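Local atomic coordinates of periplasmic beta-glucosidase (Pseudomonas aeruginosa, PDB entry 6R5T), a protein that probably hydrolyses terminal, non-reducing beta-D-glucosyl residues, releasing beta-D-glucose, as a periplasmic glycoside hydrolase of family 3. Residues A[48-53]-A[254-259]; A[24-27]-A[31-34]; A[121-126]-A[218-223]. The protein carries 1 engineered substitution. One frame throughout, in Å; residues are numbered along the deposited sequence. Where two conformers were deposited one is given.

Contact 1. Residues A[48-53]-A[254-259]; sequences AIFNTV and SNHGAV. Engineered in segment 254-259: N255 (natural residue Asp). With GAL (beta-D-galactopyranose), chain C; BGC (beta-D-glucopyranose), chain B.
The rings of F50 and H256 meet rim to rim beside the bound disaccharide, their planes almost perpendicular at 88° and neither lying over the other's face. CZ of F50 comes to 3.7 Å from CD2 of H256, and the ring centroids are 5.9 Å apart. CG of H256 stands anti to the backbone N (chi1 -172°), which carries the imidazole out of the 255-258 type II turn toward F50 and brings its CD2 within 3.7 Å of C1 of the galactose. CE2 of F50 lies 3.3 Å from O2 of the same sugar, so both rings border it. Next to F50, ND2 of N51 donates to galactose O3 over 2.9 Å (156° at the hydrogen). The engineered N255, aspartate in the natural enzyme, sets its OD1 3.3 Å from C5 of the glucose; that oxygen also receives the backbone N-H of H256 in its carbonyl plane, on a lone pair. N255 O is gripped from opposite faces by S254 OG and A258 N. F50 ends strand 48-50 of the TIM-barrel-like domain, whose strand ends carry the sugar pocket; the turn joins strand 251-253 to helix 258-261, and M287 of strand 286-287 packs against both side chains.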
loop_
_atom_site.group_PDB
_atom_site.type_symbol
_atom_site.label_atom_id
_atom_site.label_comp_id
_atom_site.label_asym_id
_atom_site.label_seq_id
_atom_site.Cartn_x
_atom_site.Cartn_y
_atom_site.Cartn_z
ATOM N N ALA A 48 5.912 1.191 -38.331
ATOM C CA ALA A 48 7.093 1.637 -37.597
ATOM C C ALA A 48 7.799 0.464 -36.969
ATOM O O ALA A 48 7.233 -0.622 -36.835
ATOM C CB ALA A 48 6.658 2.630 -36.543
ATOM N N ILE A 49 9.046 0.730 -36.623
ATOM C CA ILE A 49 9.967 -0.283 -36.103
ATOM C C ILE A 49 10.424 0.227 -34.749
ATOM O O ILE A 49 10.649 1.436 -34.605
ATOM C CB ILE A 49 11.136 -0.442 -37.067
ATOM C CG1 ILE A 49 10.666 -0.901 -38.444
ATOM C CG2 ILE A 49 12.196 -1.378 -36.502
ATOM C CD1 ILE A 49 10.091 -2.249 -38.468
ATOM N N PHE A 50 10.662 -0.688 -33.832
ATOM C CA PHE A 50 11.457 -0.343 -32.627
ATOM C C PHE A 50 12.585 -1.361 -32.479
ATOM O O PHE A 50 12.476 -2.487 -32.981
ATOM C CB PHE A 50 10.579 -0.236 -31.385
ATOM C CG PHE A 50 9.911 -1.489 -30.893
ATOM C CD1 PHE A 50 8.795 -1.993 -31.540
ATOM C CD2 PHE A 50 10.390 -2.181 -29.796
ATOM C CE1 PHE A 50 8.137 -3.119 -31.118
ATOM C CE2 PHE A 50 9.759 -3.353 -29.392
ATOM C CZ PHE A 50 8.632 -3.812 -30.031
ATOM N N ASN A 51 13.626 -0.924 -31.768
ATOM C CA ASN A 51 14.807 -1.737 -31.372
ATOM C C ASN A 51 15.755 -2.000 -32.543
ATOM O O ASN A 51 16.675 -2.798 -32.336
ATOM C CB ASN A 51 14.373 -3.044 -30.709
ATOM C CG ASN A 51 13.923 -2.892 -29.266
ATOM O OD1 ASN A 51 14.054 -1.825 -28.686
ATOM N ND2 ASN A 51 13.327 -3.940 -28.719
ATOM N N THR A 52 15.631 -1.300 -33.680
ATOM C CA THR A 52 16.687 -1.279 -34.735
ATOM C C THR A 52 17.382 0.073 -34.635
ATOM O O THR A 52 16.692 1.083 -34.750
ATOM C CB THR A 52 16.068 -1.525 -36.124
ATOM O OG1 THR A 52 15.594 -2.867 -36.124
ATOM C CG2 THR A 52 17.025 -1.253 -37.245
ATOM N N VAL A 53 18.697 0.120 -34.375
ATOM C CA VAL A 53 19.284 1.350 -33.774
ATOM C C VAL A 53 20.604 1.804 -34.407
ATOM O O VAL A 53 21.309 2.593 -33.768
ATOM C CB VAL A 53 19.496 1.149 -32.260
ATOM C CG1 VAL A 53 18.158 0.806 -31.598
ATOM C CG2 VAL A 53 20.535 0.092 -31.988
ATOM N N SER A 254 0.325 1.641 -27.974
ATOM C CA SER A 254 0.154 0.579 -26.968
ATOM C C SER A 254 1.521 0.171 -26.443
ATOM O O SER A 254 2.587 0.332 -27.067
ATOM C CB SER A 254 -0.572 -0.603 -27.522
ATOM O OG SER A 254 0.362 -1.481 -28.118
ATOM N N ASN A 255 1.486 -0.415 -25.271
ATOM C CA ASN A 255 2.674 -1.070 -24.751
ATOM C C ASN A 255 2.804 -2.448 -25.387
ATOM O O ASN A 255 1.965 -2.916 -26.216
ATOM C CB ASN A 255 2.566 -1.056 -23.225
ATOM C CG ASN A 255 3.865 -0.760 -22.540
ATOM O OD1 ASN A 255 4.824 -1.476 -22.793
ATOM N ND2 ASN A 255 3.863 0.274 -21.672
ATOM N N HIS A 256 3.795 -3.161 -24.955
ATOM C CA HIS A 256 4.298 -4.328 -25.690
ATOM C C HIS A 256 3.383 -5.534 -25.454
ATOM O O HIS A 256 3.330 -6.015 -24.328
ATOM C CB HIS A 256 5.723 -4.542 -25.214
ATOM C CG HIS A 256 6.397 -5.573 -26.009
ATOM N ND1 HIS A 256 6.018 -6.902 -25.981
ATOM C CD2 HIS A 256 7.415 -5.471 -26.902
ATOM C CE1 HIS A 256 6.765 -7.577 -26.836
ATOM N NE2 HIS A 256 7.646 -6.728 -27.379
ATOM N N GLY A 257 2.592 -5.985 -26.445
ATOM C CA GLY A 257 1.622 -7.058 -26.216
ATOM C C GLY A 257 0.411 -6.619 -25.364
ATOM O O GLY A 257 -0.331 -7.460 -24.897
ATOM N N ALA A 258 0.250 -5.322 -25.131
ATOM C CA ALA A 258 -0.793 -4.789 -24.215
ATOM C C ALA A 258 -2.204 -5.076 -24.744
ATOM O O ALA A 258 -3.105 -5.319 -23.933
ATOM C CB ALA A 258 -0.602 -3.308 -24.040
ATOM N N VAL A 259 -2.419 -4.996 -26.055
ATOM C CA VAL A 259 -3.779 -5.285 -26.590
ATOM C C VAL A 259 -4.130 -6.736 -26.270
ATOM O O VAL A 259 -5.201 -7.035 -25.729
ATOM C CB VAL A 259 -3.889 -4.953 -28.086
ATOM C CG1 VAL A 259 -5.249 -5.352 -28.593
ATOM C CG2 VAL A 259 -3.571 -3.479 -28.352
HETATM C C1 GAL C . 9.574 -4.126 -24.230
HETATM C C2 GAL C . 10.794 -3.567 -24.989
HETATM C C3 GAL C . 11.750 -4.732 -25.265
HETATM C C4 GAL C . 12.137 -5.372 -23.911
HETATM C C5 GAL C . 10.845 -5.783 -23.177
HETATM C C6 GAL C . 11.135 -6.298 -21.772
HETATM O O2 GAL C . 10.356 -2.968 -26.199
HETATM O O3 GAL C . 12.925 -4.190 -25.904
HETATM O O4 GAL C . 12.832 -4.328 -23.189
HETATM O O5 GAL C . 9.945 -4.639 -22.965
HETATM O O6 GAL C . 9.882 -6.599 -21.110
HETATM C C2 BGC B . 9.207 0.419 -23.020
HETATM C C3 BGC B . 8.787 -0.727 -23.962
HETATM C C4 BGC B . 8.968 -2.035 -23.144
HETATM C C5 BGC B . 8.023 -1.930 -21.933
HETATM C C6 BGC B . 8.129 -3.116 -21.000
HETATM C C1 BGC B . 8.342 0.373 -21.755
HETATM O O1 BGC B . 8.878 1.362 -20.932
HETATM O O2 BGC B . 9.088 1.718 -23.588
HETATM O O3 BGC B . 9.683 -0.751 -25.091
HETATM O O4 BGC B . 8.574 -3.131 -23.985
HETATM O O5 BGC B . 8.471 -0.893 -21.112
HETATM O O6 BGC B . 7.200 -2.968 -19.920
#

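Contact 2. Residues A[24-27]-A[31-34]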
loop_
_atom_site.group_PDB
_atom_site.type_symbol
_atom_site.label_atom_id
_atom_site.label_comp_id
_atom_site.label_asym_id
_atom_site.label_seq_id
_atom_site.Cartn_x
_atom_site.Cartn_y
_atom_site.Cartn_z
ATOM N N ARG A 24 0.890 -0.672 -37.375
ATOM C CA ARG A 24 1.667 -1.828 -36.911
ATOM C C ARG A 24 3.070 -1.394 -36.544
ATOM O O ARG A 24 3.800 -0.868 -37.407
ATOM C CB ARG A 24 1.707 -2.874 -38.014
ATOM C CG ARG A 24 2.331 -4.166 -37.570
ATOM C CD ARG A 24 2.132 -5.211 -38.636
ATOM N NE ARG A 24 2.798 -6.451 -38.314
ATOM C CZ ARG A 24 3.475 -7.205 -39.168
ATOM N NH1 ARG A 24 3.591 -6.829 -40.424
ATOM N NH2 ARG A 24 4.046 -8.331 -38.766
ATOM N N LEU A 25 3.422 -1.575 -35.255
ATOM C CA LEU A 25 4.754 -1.251 -34.719
ATOM C C LEU A 25 5.408 -2.556 -34.285
ATOM O O LEU A 25 4.848 -3.239 -33.433
ATOM C CB LEU A 25 4.555 -0.310 -33.540
ATOM C CG LEU A 25 5.763 -0.071 -32.656
ATOM C CD1 LEU A 25 6.867 0.583 -33.438
ATOM C CD2 LEU A 25 5.356 0.825 -31.461
ATOM N N VAL A 26 6.544 -2.890 -34.872
ATOM C CA VAL A 26 7.164 -4.217 -34.638
ATOM C C VAL A 26 8.666 -4.082 -34.451
ATOM O O VAL A 26 9.255 -3.095 -34.854
ATOM C CB VAL A 26 6.858 -5.193 -35.786
ATOM C CG1 VAL A 26 5.419 -5.615 -35.780
ATOM C CG2 VAL A 26 7.234 -4.587 -37.116
ATOM N N SER A 27 9.248 -5.123 -33.863
ATOM C CA SER A 27 10.716 -5.248 -33.696
ATOM C C SER A 27 11.151 -6.552 -34.364
ATOM O O SER A 27 10.381 -7.514 -34.342
ATOM C CB SER A 27 11.121 -5.265 -32.254
ATOM O OG SER A 27 10.444 -6.296 -31.559
ATOM N N ASP A 31 9.375 -13.515 -32.999
ATOM C CA ASP A 31 7.993 -13.285 -33.489
ATOM C C ASP A 31 7.989 -12.672 -34.893
ATOM O O ASP A 31 6.962 -12.774 -35.584
ATOM C CB ASP A 31 7.225 -12.356 -32.541
ATOM C CG ASP A 31 6.763 -13.013 -31.248
ATOM O OD1 ASP A 31 6.451 -14.226 -31.284
ATOM O OD2 ASP A 31 6.701 -12.301 -30.214
ATOM N N HIS A 32 9.026 -11.922 -35.252
ATOM C CA HIS A 32 9.119 -11.174 -36.525
ATOM C C HIS A 32 10.540 -11.292 -37.044
ATOM O O HIS A 32 11.327 -10.366 -36.949
ATOM C CB HIS A 32 8.763 -9.707 -36.366
ATOM C CG HIS A 32 7.411 -9.498 -35.774
ATOM N ND1 HIS A 32 7.251 -9.134 -34.471
ATOM C CD2 HIS A 32 6.181 -9.542 -36.331
ATOM C CE1 HIS A 32 5.948 -9.015 -34.226
ATOM N NE2 HIS A 32 5.276 -9.248 -35.367
ATOM N N PRO A 33 10.852 -12.440 -37.663
ATOM C CA PRO A 33 12.155 -12.628 -38.271
ATOM C C PRO A 33 12.432 -11.540 -39.306
ATOM O O PRO A 33 11.523 -11.002 -39.968
ATOM C CB PRO A 33 12.062 -13.989 -38.962
ATOM C CG PRO A 33 10.891 -14.667 -38.340
ATOM C CD PRO A 33 9.955 -13.579 -37.853
ATOM N N LYS A 34 13.704 -11.213 -39.443
ATOM C CA LYS A 34 14.120 -10.054 -40.233
ATOM C C LYS A 34 13.577 -10.147 -41.664
ATOM O O LYS A 34 13.115 -9.098 -42.159
ATOM C CB LYS A 34 15.633 -9.967 -40.316
ATOM C CG LYS A 34 16.132 -8.711 -41.003
ATOM C CD LYS A 34 17.427 -8.205 -40.383
ATOM C CE LYS A 34 18.355 -7.523 -41.362
ATOM N NZ LYS A 34 19.722 -7.396 -40.797
#
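H32 folds back over the end of the strand it follows, and its side chain meets S27, V26 and R24 in turn. CB lies 3.4 Å from the carbonyl O of S27. With CG anti to its own carbonyl carbon (chi1 -56°), the imidazole reaches back along the strand, ND1 still near that oxygen at 3.5 Å. Farther out, the ring covers V26: the methyl CG1 sits 3.8 Å from the ring centroid and 19° off the normal, a CH-pi contact over one face, displaced toward the NE2 and CE1 rim. At the far side CD2 comes within 3.5 Å of NH2 of R24, which approaches obliquely, the guanidinium plane inclined 61° to the ring. R24 gets there by an extended chain from CG to NE. The polar tip is held by D290, whose OD2 takes a hydrogen bond from NE2 while its OD1 forms a salt bridge with NE of R24; this shared carboxylate probably offsets the positive charge beside the histidine. A second salt bridge joins R24 NH1 to D40. In the TIM-barrel-like domain, the end of the loop before helix 34-42 thus packs against strand 24-26, between strands 48-50 and 286-287.

Contact 3. Residues A[121-126]-A[218-223]. With BGC (beta-D-glucopyranose), chain B.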
loop_
_atom_site.group_PDB
_atom_site.type_symbol
_atom_site.label_atom_id
_atom_site.label_comp_id
_atom_site.label_asym_id
_atom_site.label_seq_id
_atom_site.Cartn_x
_atom_site.Cartn_y
_atom_site.Cartn_z
ATOM N N MET A 121 12.479 8.548 -32.695
ATOM C CA MET A 121 11.559 8.580 -31.533
ATOM C C MET A 121 12.183 7.822 -30.357
ATOM O O MET A 121 12.800 6.775 -30.542
ATOM C CB MET A 121 10.212 7.970 -31.889
ATOM C CG MET A 121 9.274 7.888 -30.677
ATOM S SD MET A 121 7.725 7.005 -31.048
ATOM C CE MET A 121 6.922 8.218 -32.064
ATOM N N SER A 122 12.006 8.379 -29.172
ATOM C CA SER A 122 12.283 7.633 -27.932
ATOM C C SER A 122 10.989 7.401 -27.164
ATOM O O SER A 122 10.186 8.319 -27.018
ATOM C CB SER A 122 13.283 8.340 -27.063
ATOM O OG SER A 122 13.542 7.524 -25.899
ATOM N N PHE A 123 10.914 6.220 -26.561
ATOM C CA PHE A 123 9.870 5.943 -25.548
ATOM C C PHE A 123 10.366 6.528 -24.223
ATOM O O PHE A 123 10.893 5.794 -23.381
ATOM C CB PHE A 123 9.646 4.448 -25.485
ATOM C CG PHE A 123 9.228 3.810 -26.788
ATOM C CD1 PHE A 123 8.242 4.359 -27.582
ATOM C CD2 PHE A 123 9.815 2.637 -27.184
ATOM C CE1 PHE A 123 7.890 3.724 -28.769
ATOM C CE2 PHE A 123 9.467 2.017 -28.365
ATOM C CZ PHE A 123 8.490 2.564 -29.132
ATOM N N SER A 124 10.236 7.814 -24.088
ATOM C CA SER A 124 10.805 8.641 -22.990
ATOM C C SER A 124 10.181 10.020 -23.138
ATOM O O SER A 124 9.835 10.387 -24.252
ATOM C CB SER A 124 12.316 8.676 -23.118
ATOM O OG SER A 124 12.997 9.396 -22.075
ATOM N N PRO A 125 10.017 10.827 -22.079
ATOM C CA PRO A 125 10.416 10.497 -20.701
ATOM C C PRO A 125 9.386 9.598 -19.989
ATOM O O PRO A 125 8.213 9.611 -20.284
ATOM C CB PRO A 125 10.429 11.866 -20.049
ATOM C CG PRO A 125 9.359 12.636 -20.757
ATOM C CD PRO A 125 9.486 12.179 -22.190
ATOM N N MET A 126 9.881 8.842 -19.023
ATOM C CA MET A 126 9.035 8.171 -18.026
ATOM C C MET A 126 8.758 9.148 -16.903
ATOM O O MET A 126 9.704 9.633 -16.306
ATOM C CB MET A 126 9.767 6.917 -17.522
ATOM C CG MET A 126 8.935 6.026 -16.604
ATOM S SD MET A 126 8.916 6.633 -14.925
ATOM C CE MET A 126 8.549 5.108 -14.026
ATOM N N ALA A 218 3.929 11.943 -28.914
ATOM C CA ALA A 218 3.330 10.618 -28.695
ATOM C C ALA A 218 3.146 10.338 -27.204
ATOM O O ALA A 218 3.789 10.962 -26.370
ATOM C CB ALA A 218 4.144 9.549 -29.347
ATOM N N VAL A 219 2.201 9.447 -26.941
ATOM C CA VAL A 219 1.953 8.949 -25.571
ATOM C C VAL A 219 1.965 7.415 -25.600
ATOM O O VAL A 219 1.249 6.817 -26.412
ATOM C CB VAL A 219 0.612 9.483 -25.049
ATOM C CG1 VAL A 219 0.232 8.761 -23.735
ATOM C CG2 VAL A 219 0.625 10.966 -24.908
ATOM N N MET A 220 2.762 6.777 -24.733
ATOM C CA MET A 220 2.790 5.312 -24.597
ATOM C C MET A 220 1.868 4.925 -23.434
ATOM O O MET A 220 2.045 5.442 -22.327
ATOM C CB MET A 220 4.197 4.761 -24.377
ATOM C CG MET A 220 4.126 3.289 -24.272
ATOM S SD MET A 220 5.744 2.546 -24.066
ATOM C CE MET A 220 6.087 2.282 -25.810
ATOM N N VAL A 221 0.893 4.094 -23.732
ATOM C CA VAL A 221 -0.152 3.658 -22.779
ATOM C C VAL A 221 0.433 2.603 -21.837
ATOM O O VAL A 221 1.254 1.795 -22.244
ATOM C CB VAL A 221 -1.398 3.214 -23.550
ATOM C CG1 VAL A 221 -2.482 2.803 -22.582
ATOM C CG2 VAL A 221 -1.851 4.358 -24.465
ATOM N N SER A 222 0.003 2.626 -20.589
ATOM C CA SER A 222 0.529 1.721 -19.548
ATOM C C SER A 222 -0.097 0.331 -19.581
ATOM O O SER A 222 -1.108 0.074 -20.272
ATOM C CB SER A 222 0.373 2.398 -18.221
ATOM O OG SER A 222 -0.978 2.433 -17.835
ATOM N N LEU A 223 0.487 -0.568 -18.799
ATOM C CA LEU A 223 0.075 -1.982 -18.751
ATOM C C LEU A 223 -0.916 -2.277 -17.631
ATOM O O LEU A 223 -1.445 -3.390 -17.643
ATOM C CB LEU A 223 1.333 -2.822 -18.557
ATOM C CG LEU A 223 2.272 -2.940 -19.758
ATOM C CD1 LEU A 223 3.590 -3.567 -19.285
ATOM C CD2 LEU A 223 1.665 -3.781 -20.836
HETATM C C2 BGC B . 9.207 0.419 -23.020
HETATM C C3 BGC B . 8.787 -0.727 -23.962
HETATM C C4 BGC B . 8.968 -2.035 -23.144
HETATM C C5 BGC B . 8.023 -1.930 -21.933
HETATM C C6 BGC B . 8.129 -3.116 -21.000
HETATM C C1 BGC B . 8.342 0.373 -21.755
HETATM O O1 BGC B . 8.878 1.362 -20.932
HETATM O O2 BGC B . 9.088 1.718 -23.588
HETATM O O3 BGC B . 9.683 -0.751 -25.091
HETATM O O4 BGC B . 8.574 -3.131 -23.985
HETATM O O5 BGC B . 8.471 -0.893 -21.112
HETATM O O6 BGC B . 7.200 -2.968 -19.920
#
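M220 lays its terminal methyl on the ring of F123 at the sugar-binding end of the family 3 TIM-barrel-like domain, where strands 121-122 and 218-221 of the parallel sheet are separated by strand 172-178. CE of M220 sits 3.6 Å from the centroid of the F123 ring and 17° from its normal, a CH-pi contact over one face, and is shifted toward CD1 and CG. The sulfur is farther off and oblique, SD to centroid 5.0 Å, which makes the pair a Met-aromatic contact led by the methyl. The methionine runs straight out from the strand, CG anti to the backbone N (chi1 -179°), and only then bends at chi3, -91°, turning CE onto the phenyl.

F123 is the centre of an inverse gamma turn just beyond its strand. Its carbonyl O accepts a hydrogen bond from K176 NZ, and the same amine also binds the glucose, consistent with the turn holding K176 in place beside the sugar. Both partners of the pair reach that sugar: its O2 lies 3.4 Å from CB of F123 and obliquely to the ring, and 3.5 Å from SD of M220. The pair thus lines the side of the site next to O2 of the glucose, to which D79, R137, K176, H177 and E486 bring the hydrogen bonds.

Deeper in the barrel the same two strands meet again through smaller groups. M121 also points inward, and its chain, bent at chi3, reaches across toward strand 218-221, where its CE meets the methyl of A218, CE to CB 4.1 Å. Near the mouth, beyond strand 218-221, L223 closes on the hydroxymethyl arm of the glucose, its CD1 3.7 Å from O6.

Overall arrangement
From the N terminus, contact 2 closes first, a short loop with three residues between its segments, after strand 24-26. Contact 1 opens only afterwards, at strand 48-50, and closes some 200 residues later in the turn after strand 251-253. Contact 3 is nested within that long loop, joining the ends of strands 121-122 and 218-221. Each contact has at least one segment on the parallel sheet of the N-terminal domain. Strands 24-26 and 48-50 are neighbours in it, which puts contacts 1 and 2 side by side. Contacts 1 and 3 meet across the sugar site, where N255 ND2 bonds V221 O and F50 packs on F123. Contacts 2 and 3 touch through L25 packing loosely on F123.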